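Local atomic coordinates of SusD homolog (Bacteroides thetaiotaomicron VPI-5482, PDB entry 3FDH), a protein that probably binds glycans at the outer membrane and, as in other SusD/RagB-family lipoproteins, passes them to a TonB-dependent transporter. Residues 199-202 with 203-207; 333-336 with 337-341. One frame throughout, in Å; residues are numbered along the deposited sequence.

Interaction 1. Residues 199-202 with 203-207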
ATOM      1  N   TYR A 199       0.588  16.582   3.067  1.00 28.16           N
ATOM      2  CA  TYR A 199      -0.534  17.001   2.199  1.00 27.99           C
ATOM      3  C   TYR A 199      -0.988  15.878   1.318  1.00 27.22           C
ATOM      4  O   TYR A 199      -2.158  15.766   0.982  1.00 30.19           O
ATOM      5  CB  TYR A 199      -0.193  18.225   1.330  1.00 27.65           C
ATOM      6  CG  TYR A 199      -0.395  19.503   2.089  1.00 28.96           C
ATOM      7  CD1 TYR A 199      -1.677  19.932   2.438  1.00 29.52           C
ATOM      8  CD2 TYR A 199       0.682  20.273   2.479  1.00 31.46           C
ATOM      9  CE1 TYR A 199      -1.872  21.077   3.155  1.00 33.68           C
ATOM     10  CE2 TYR A 199       0.494  21.456   3.189  1.00 31.98           C
ATOM     11  CZ  TYR A 199      -0.778  21.842   3.524  1.00 34.52           C
ATOM     12  OH  TYR A 199      -0.948  23.008   4.230  1.00 36.52           O
ATOM     13  N   GLY A 200      -0.040  15.036   0.947  1.00 27.91           N
ATOM     14  CA  GLY A 200      -0.335  13.884   0.087  1.00 27.52           C
ATOM     15  C   GLY A 200      -1.207  12.967   0.852  1.00 26.38           C
ATOM     16  O   GLY A 200      -2.209  12.426   0.310  1.00 28.96           O
ATOM     17  N   LEU A 201      -0.907  12.854   2.157  1.00 26.85           N
ATOM     18  CA  LEU A 201      -1.704  11.943   3.030  1.00 27.62           C
ATOM     19  C   LEU A 201      -3.105  12.523   3.280  1.00 27.66           C
ATOM     20  O   LEU A 201      -4.111  11.807   3.348  1.00 28.85           O
ATOM     21  CB  LEU A 201      -0.970  11.633   4.340  1.00 29.48           C
ATOM     22  CG  LEU A 201       0.274  10.742   4.254  1.00 30.37           C
ATOM     23  CD1 LEU A 201       0.950  10.657   5.631  1.00 24.61           C
ATOM     24  CD2 LEU A 201      -0.083   9.363   3.727  1.00 26.23           C
ATOM     25  N   LYS A 202      -3.175  13.844   3.391  1.00 28.93           N
ATOM     26  CA  LYS A 202      -4.465  14.490   3.511  1.00 29.20           C
ATOM     27  C   LYS A 202      -5.312  14.198   2.285  1.00 28.16           C
ATOM     28  O   LYS A 202      -6.512  14.029   2.367  1.00 30.00           O
ATOM     29  CB  LYS A 202      -4.360  16.009   3.752  1.00 29.91           C
ATOM     30  CG  LYS A 202      -3.943  16.321   5.212  1.00 30.40           C
ATOM     31  CD  LYS A 202      -4.109  17.763   5.644  1.00 34.95           C
ATOM     32  CE  LYS A 202      -5.537  18.067   5.938  1.00 42.66           C
ATOM     33  NZ  LYS A 202      -5.716  19.386   6.563  1.00 39.12           N
ATOM     34  N   ALA A 203      -4.689  14.106   1.138  1.00 29.15           N
ATOM     35  CA  ALA A 203      -5.436  13.794  -0.081  1.00 29.24           C
ATOM     36  C   ALA A 203      -5.913  12.354   0.001  1.00 31.10           C
ATOM     37  O   ALA A 203      -7.093  12.045  -0.216  1.00 30.17           O
ATOM     38  CB  ALA A 203      -4.594  14.024  -1.310  1.00 27.14           C
ATOM     39  N   ARG A 204      -4.990  11.451   0.333  1.00 32.43           N
ATOM     40  CA  ARG A 204      -5.332  10.018   0.402  1.00 30.47           C
ATOM     41  C   ARG A 204      -6.486   9.784   1.341  1.00 29.41           C
ATOM     42  O   ARG A 204      -7.438   9.048   1.054  1.00 30.83           O
ATOM     43  CB  ARG A 204      -4.127   9.193   0.889  1.00 30.62           C
ATOM     44  CG  ARG A 204      -4.461   7.743   1.261  1.00 27.58           C
ATOM     45  CD  ARG A 204      -3.242   7.021   1.879  1.00 29.60           C
ATOM     46  NE  ARG A 204      -2.231   6.559   0.906  1.00 31.20           N
ATOM     47  CZ  ARG A 204      -1.184   5.818   1.257  1.00 33.63           C
ATOM     48  NH1 ARG A 204      -0.991   5.493   2.529  1.00 35.94           N
ATOM     49  NH2 ARG A 204      -0.352   5.369   0.354  1.00 35.06           N
ATOM     50  N   TYR A 205      -6.421  10.444   2.477  1.00 28.16           N
ATOM     51  CA  TYR A 205      -7.393  10.199   3.567  1.00 29.42           C
ATOM     52  C   TYR A 205      -8.717  10.917   3.354  1.00 30.85           C
ATOM     53  O   TYR A 205      -9.755  10.461   3.811  1.00 30.60           O
ATOM     54  CB  TYR A 205      -6.821  10.533   4.945  1.00 30.61           C
ATOM     55  CG  TYR A 205      -5.547   9.770   5.285  1.00 31.39           C
ATOM     56  CD1 TYR A 205      -5.399   8.417   4.978  1.00 32.29           C
ATOM     57  CD2 TYR A 205      -4.518  10.393   5.975  1.00 29.55           C
ATOM     58  CE1 TYR A 205      -4.226   7.742   5.305  1.00 29.16           C
ATOM     59  CE2 TYR A 205      -3.354   9.721   6.329  1.00 27.15           C
ATOM     60  CZ  TYR A 205      -3.198   8.413   5.981  1.00 32.66           C
ATOM     61  OH  TYR A 205      -2.017   7.790   6.331  1.00 29.83           O
ATOM     62  N   THR A 206      -8.663  12.033   2.630  1.00 31.10           N
ATOM     63  CA  THR A 206      -9.884  12.744   2.272  1.00 29.96           C
ATOM     64  C   THR A 206     -10.695  11.874   1.309  1.00 29.57           C
ATOM     65  O   THR A 206     -11.914  11.659   1.482  1.00 29.35           O
ATOM     66  CB  THR A 206      -9.599  14.146   1.697  1.00 31.34           C
ATOM     67  OG1 THR A 206      -8.939  14.930   2.711  1.00 29.80           O
ATOM     68  CG2 THR A 206     -10.915  14.840   1.253  1.00 28.46           C
HETATM   69  N   MSE A 207     -10.015  11.346   0.306  1.00 26.90           N
HETATM   70  CA  MSE A 207     -10.706  10.491  -0.666  1.00 28.20           C
HETATM   71  C   MSE A 207     -11.171   9.214   0.021  1.00 29.33           C
HETATM   72  O   MSE A 207     -12.228   8.656  -0.295  1.00 29.63           O
HETATM   73  CB  MSE A 207      -9.814  10.172  -1.864  1.00 30.00           C
HETATM   74  CG  MSE A 207     -10.576   9.421  -2.937  1.00 33.12           C
HETATM   75 SE   MSE A 207     -11.837  10.511  -3.840  0.75 24.49          SE
HETATM   76  CE  MSE A 207     -10.448  11.280  -4.832  1.00 23.62           C
TER
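L201 and Y205 run alongside each other, one turn apart on helix 191-208. CB of L201 sits 3.6 Å from CE2 of Y205, and CD2 of L201 lies 3.6 Å from OH of Y205, so the leucine follows the ring from its CD2/CE2 side out to OH. Both side chains swing CG anti to the carbonyl carbon (chi1 -70° for L201, -57° for Y205), which keeps them alongside each other. CD2 of L201 also lies over one face of the R204 guanidinium, whose main partner is E337 on helix 335-348. On another side of the helix, K202 O takes two bonds from one residue: T206 N at 2.9 Å and T206 OG1 at 2.6 Å, arriving from opposite faces of the carbonyl plane. The backbone ladder continues with R204 N to G200 O and Y205 N to L201 O, the latter 2.8 Å long. Around this turn, helix 106-127 packs on L201 and Y205, helix 216-228 on K202 and T206, and K202 NZ forms a salt bridge with D166 of helix 154-171. The T206 hydroxyl thus spends its proton on its own helix, on a carbonyl that already accepts from the T206 amide.

Interaction 2. Residues 333-336 with 337-341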
HETATM    1  N   MSE A 333       4.142   6.417   0.056  1.00 29.68           N
HETATM    2  CA  MSE A 333       3.149   7.040  -0.812  1.00 28.97           C
HETATM    3  C   MSE A 333       3.838   7.527  -2.044  1.00 29.30           C
HETATM    4  O   MSE A 333       4.795   8.320  -1.965  1.00 27.99           O
HETATM    5  CB  MSE A 333       2.348   8.142  -0.109  1.00 31.24           C
HETATM    6  CG  MSE A 333       1.069   8.508  -0.921  1.00 31.16           C
HETATM    7 SE   MSE A 333       0.163  10.130  -0.344  0.75 22.98          SE
HETATM    8  CE  MSE A 333      -0.961  10.311  -1.912  1.00 23.61           C
ATOM      9  N   SER A 334       3.371   6.995  -3.176  1.00 29.08           N
ATOM     10  CA  SER A 334       3.961   7.299  -4.477  1.00 28.15           C
ATOM     11  C   SER A 334       3.413   8.519  -5.184  1.00 28.99           C
ATOM     12  O   SER A 334       2.298   8.992  -4.955  1.00 29.40           O
ATOM     13  CB  SER A 334       3.846   6.105  -5.389  1.00 28.04           C
ATOM     14  OG  SER A 334       2.492   5.833  -5.697  1.00 26.77           O
ATOM     15  N   TYR A 335       4.260   9.038  -6.074  1.00 27.56           N
ATOM     16  CA  TYR A 335       3.846  10.131  -6.897  1.00 28.22           C
ATOM     17  C   TYR A 335       2.703   9.676  -7.785  1.00 26.71           C
ATOM     18  O   TYR A 335       1.724  10.400  -7.979  1.00 25.61           O
ATOM     19  CB  TYR A 335       5.001  10.643  -7.739  1.00 27.47           C
ATOM     20  CG  TYR A 335       4.635  11.696  -8.772  1.00 28.07           C
ATOM     21  CD1 TYR A 335       4.178  12.951  -8.414  1.00 27.63           C
ATOM     22  CD2 TYR A 335       4.788  11.430 -10.135  1.00 28.29           C
ATOM     23  CE1 TYR A 335       3.841  13.885  -9.382  1.00 28.76           C
ATOM     24  CE2 TYR A 335       4.488  12.370 -11.095  1.00 31.45           C
ATOM     25  CZ  TYR A 335       4.019  13.583 -10.726  1.00 34.77           C
ATOM     26  OH  TYR A 335       3.748  14.503 -11.725  1.00 30.87           O
ATOM     27  N   HIS A 336       2.784   8.439  -8.268  1.00 27.68           N
ATOM     28  CA  HIS A 336       1.730   7.937  -9.166  1.00 27.95           C
ATOM     29  C   HIS A 336       0.420   7.863  -8.422  1.00 29.51           C
ATOM     30  O   HIS A 336      -0.607   8.224  -8.973  1.00 27.86           O
ATOM     31  CB  HIS A 336       2.044   6.630  -9.962  1.00 30.05           C
ATOM     32  CG  HIS A 336       2.570   5.496  -9.151  1.00 26.90           C
ATOM     33  ND1 HIS A 336       3.918   5.360  -8.851  1.00 29.00           N
ATOM     34  CD2 HIS A 336       1.942   4.418  -8.612  1.00 29.46           C
ATOM     35  CE1 HIS A 336       4.082   4.253  -8.139  1.00 32.31           C
ATOM     36  NE2 HIS A 336       2.896   3.680  -7.963  1.00 27.91           N
ATOM     37  N   GLU A 337       0.462   7.404  -7.177  1.00 29.98           N
ATOM     38  CA  GLU A 337      -0.772   7.336  -6.381  1.00 29.53           C
ATOM     39  C   GLU A 337      -1.372   8.734  -6.261  1.00 29.93           C
ATOM     40  O   GLU A 337      -2.580   8.936  -6.370  1.00 31.55           O
ATOM     41  CB  GLU A 337      -0.565   6.764  -4.966  1.00 30.06           C
ATOM     42  CG  GLU A 337      -1.819   6.894  -4.159  1.00 29.18           C
ATOM     43  CD  GLU A 337      -1.710   6.513  -2.694  1.00 32.03           C
ATOM     44  OE1 GLU A 337      -0.737   5.869  -2.234  1.00 32.28           O
ATOM     45  OE2 GLU A 337      -2.609   6.931  -1.974  1.00 30.53           O
ATOM     46  N   LEU A 338      -0.521   9.714  -6.071  1.00 30.20           N
ATOM     47  CA  LEU A 338      -1.025  11.086  -5.886  1.00 29.89           C
ATOM     48  C   LEU A 338      -1.690  11.588  -7.175  1.00 29.18           C
ATOM     49  O   LEU A 338      -2.693  12.305  -7.175  1.00 29.74           O
ATOM     50  CB  LEU A 338       0.115  12.015  -5.456  1.00 29.26           C
ATOM     51  CG  LEU A 338      -0.282  13.423  -5.054  1.00 25.39           C
ATOM     52  CD1 LEU A 338      -0.927  13.416  -3.692  1.00 28.18           C
ATOM     53  CD2 LEU A 338       0.977  14.338  -5.119  1.00 27.83           C
HETATM   54  N   MSE A 339      -1.136  11.180  -8.283  1.00 28.90           N
HETATM   55  CA  MSE A 339      -1.681  11.621  -9.589  1.00 31.32           C
HETATM   56  C   MSE A 339      -2.976  10.913  -9.909  1.00 30.45           C
HETATM   57  O   MSE A 339      -3.831  11.464 -10.614  1.00 29.36           O
HETATM   58  CB  MSE A 339      -0.661  11.457 -10.730  1.00 30.91           C
HETATM   59  CG  MSE A 339       0.585  12.367 -10.589  1.00 27.98           C
HETATM   60 SE   MSE A 339       0.164  14.266 -10.504  0.75 26.11          SE
HETATM   61  CE  MSE A 339       0.041  14.580  -8.704  1.00 25.06           C
ATOM     62  N   PHE A 340      -3.114   9.703  -9.372  1.00 28.80           N
ATOM     63  CA  PHE A 340      -4.341   8.913  -9.521  1.00 28.98           C
ATOM     64  C   PHE A 340      -5.431   9.493  -8.636  1.00 29.01           C
ATOM     65  O   PHE A 340      -6.630   9.422  -8.943  1.00 29.05           O
ATOM     66  CB  PHE A 340      -4.128   7.428  -9.237  1.00 28.94           C
ATOM     67  CG  PHE A 340      -3.493   6.670 -10.371  1.00 27.64           C
ATOM     68  CD1 PHE A 340      -4.179   6.487 -11.579  1.00 29.22           C
ATOM     69  CD2 PHE A 340      -2.239   6.110 -10.233  1.00 27.60           C
ATOM     70  CE1 PHE A 340      -3.606   5.809 -12.644  1.00 26.42           C
ATOM     71  CE2 PHE A 340      -1.657   5.436 -11.304  1.00 25.51           C
ATOM     72  CZ  PHE A 340      -2.368   5.267 -12.508  1.00 30.90           C
ATOM     73  N   LEU A 341      -5.009  10.096  -7.535  1.00 27.05           N
ATOM     74  CA  LEU A 341      -5.962  10.756  -6.648  1.00 27.17           C
ATOM     75  C   LEU A 341      -6.464  11.993  -7.327  1.00 28.95           C
ATOM     76  O   LEU A 341      -7.649  12.334  -7.306  1.00 30.09           O
ATOM     77  CB  LEU A 341      -5.350  11.077  -5.284  1.00 25.40           C
ATOM     78  CG  LEU A 341      -5.280   9.928  -4.284  1.00 28.46           C
ATOM     79  CD1 LEU A 341      -4.294  10.192  -3.133  1.00 27.19           C
ATOM     80  CD2 LEU A 341      -6.691   9.667  -3.799  1.00 30.11           C
TER
HETATM   81  O   HOH W   1       1.625   4.693  -2.823  1.00 19.86           O
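The N-terminus of helix 335-348 is capped by S334, whose OG accepts from E337 N at 3.0 Å with an N-H...O angle of 153°. The hydroxyl reaches that amide because chi1 of 66° tucks OG between the backbone N and the carbonyl carbon. S334 O then opens the i to i+4 ladder by accepting from L338 N, and M339 N to Y335 O and F340 N to H336 O follow. OG also lies over the centre of one face of the H336 imidazole, 3.1 Å above its plane, and both S334 OG and H336 NE2 are hydrogen-bonded to E430, which ties the cap to the chain just before helix 431-443. This is the classical serine N-cap, in which a side-chain oxygen answers an amide of the first turn that lacks an i-4 carbonyl within the helix. Water 1 bridges the same corner, accepting from S334 N and lying 2.7 Å from E337 OE1. The E337 side chain, salt-bridged to R204 through its carboxylate, crosses that of M333 at about a right angle, with OE1 3.5 Å from CG of the selenomethionine. The extended M333 chain carries its CE against both CD1 of L338 and CD1 of L341, 3.6 Å from each. On another side of the turn M339, also selenomethionine, lays CG over one face of the Y335 ring, a CH-pi contact 3.8 Å from the centroid, while SE stands obliquely 4.5 Å from that centroid in a Met-aromatic contact. Y335 OH is hydrogen-bonded to E359 of helix 354-379.

In the fold
Coming from the N terminus, the chain first meets interaction 1, within helix 191-208, and only much later interaction 2, where residues 333-336 lead into helix 335-348. The two are in series, neither nesting nor crossing, and each joins immediate neighbours along the chain, so neither closes a long loop. Their centres nevertheless lie only about 10 Å apart, and the two helices meet through R204 NH2 and E337 OE1, a 2.7 Å salt bridge. Beside it, M333 CE packs on G200 O and L341 CD1 on R204 CA. Helices 106-127 and 154-171 pack around the first contact, helices 354-379 and 412-423 around the second, so this junction links two neighbourhoods of the mainly helical SusD-like fold.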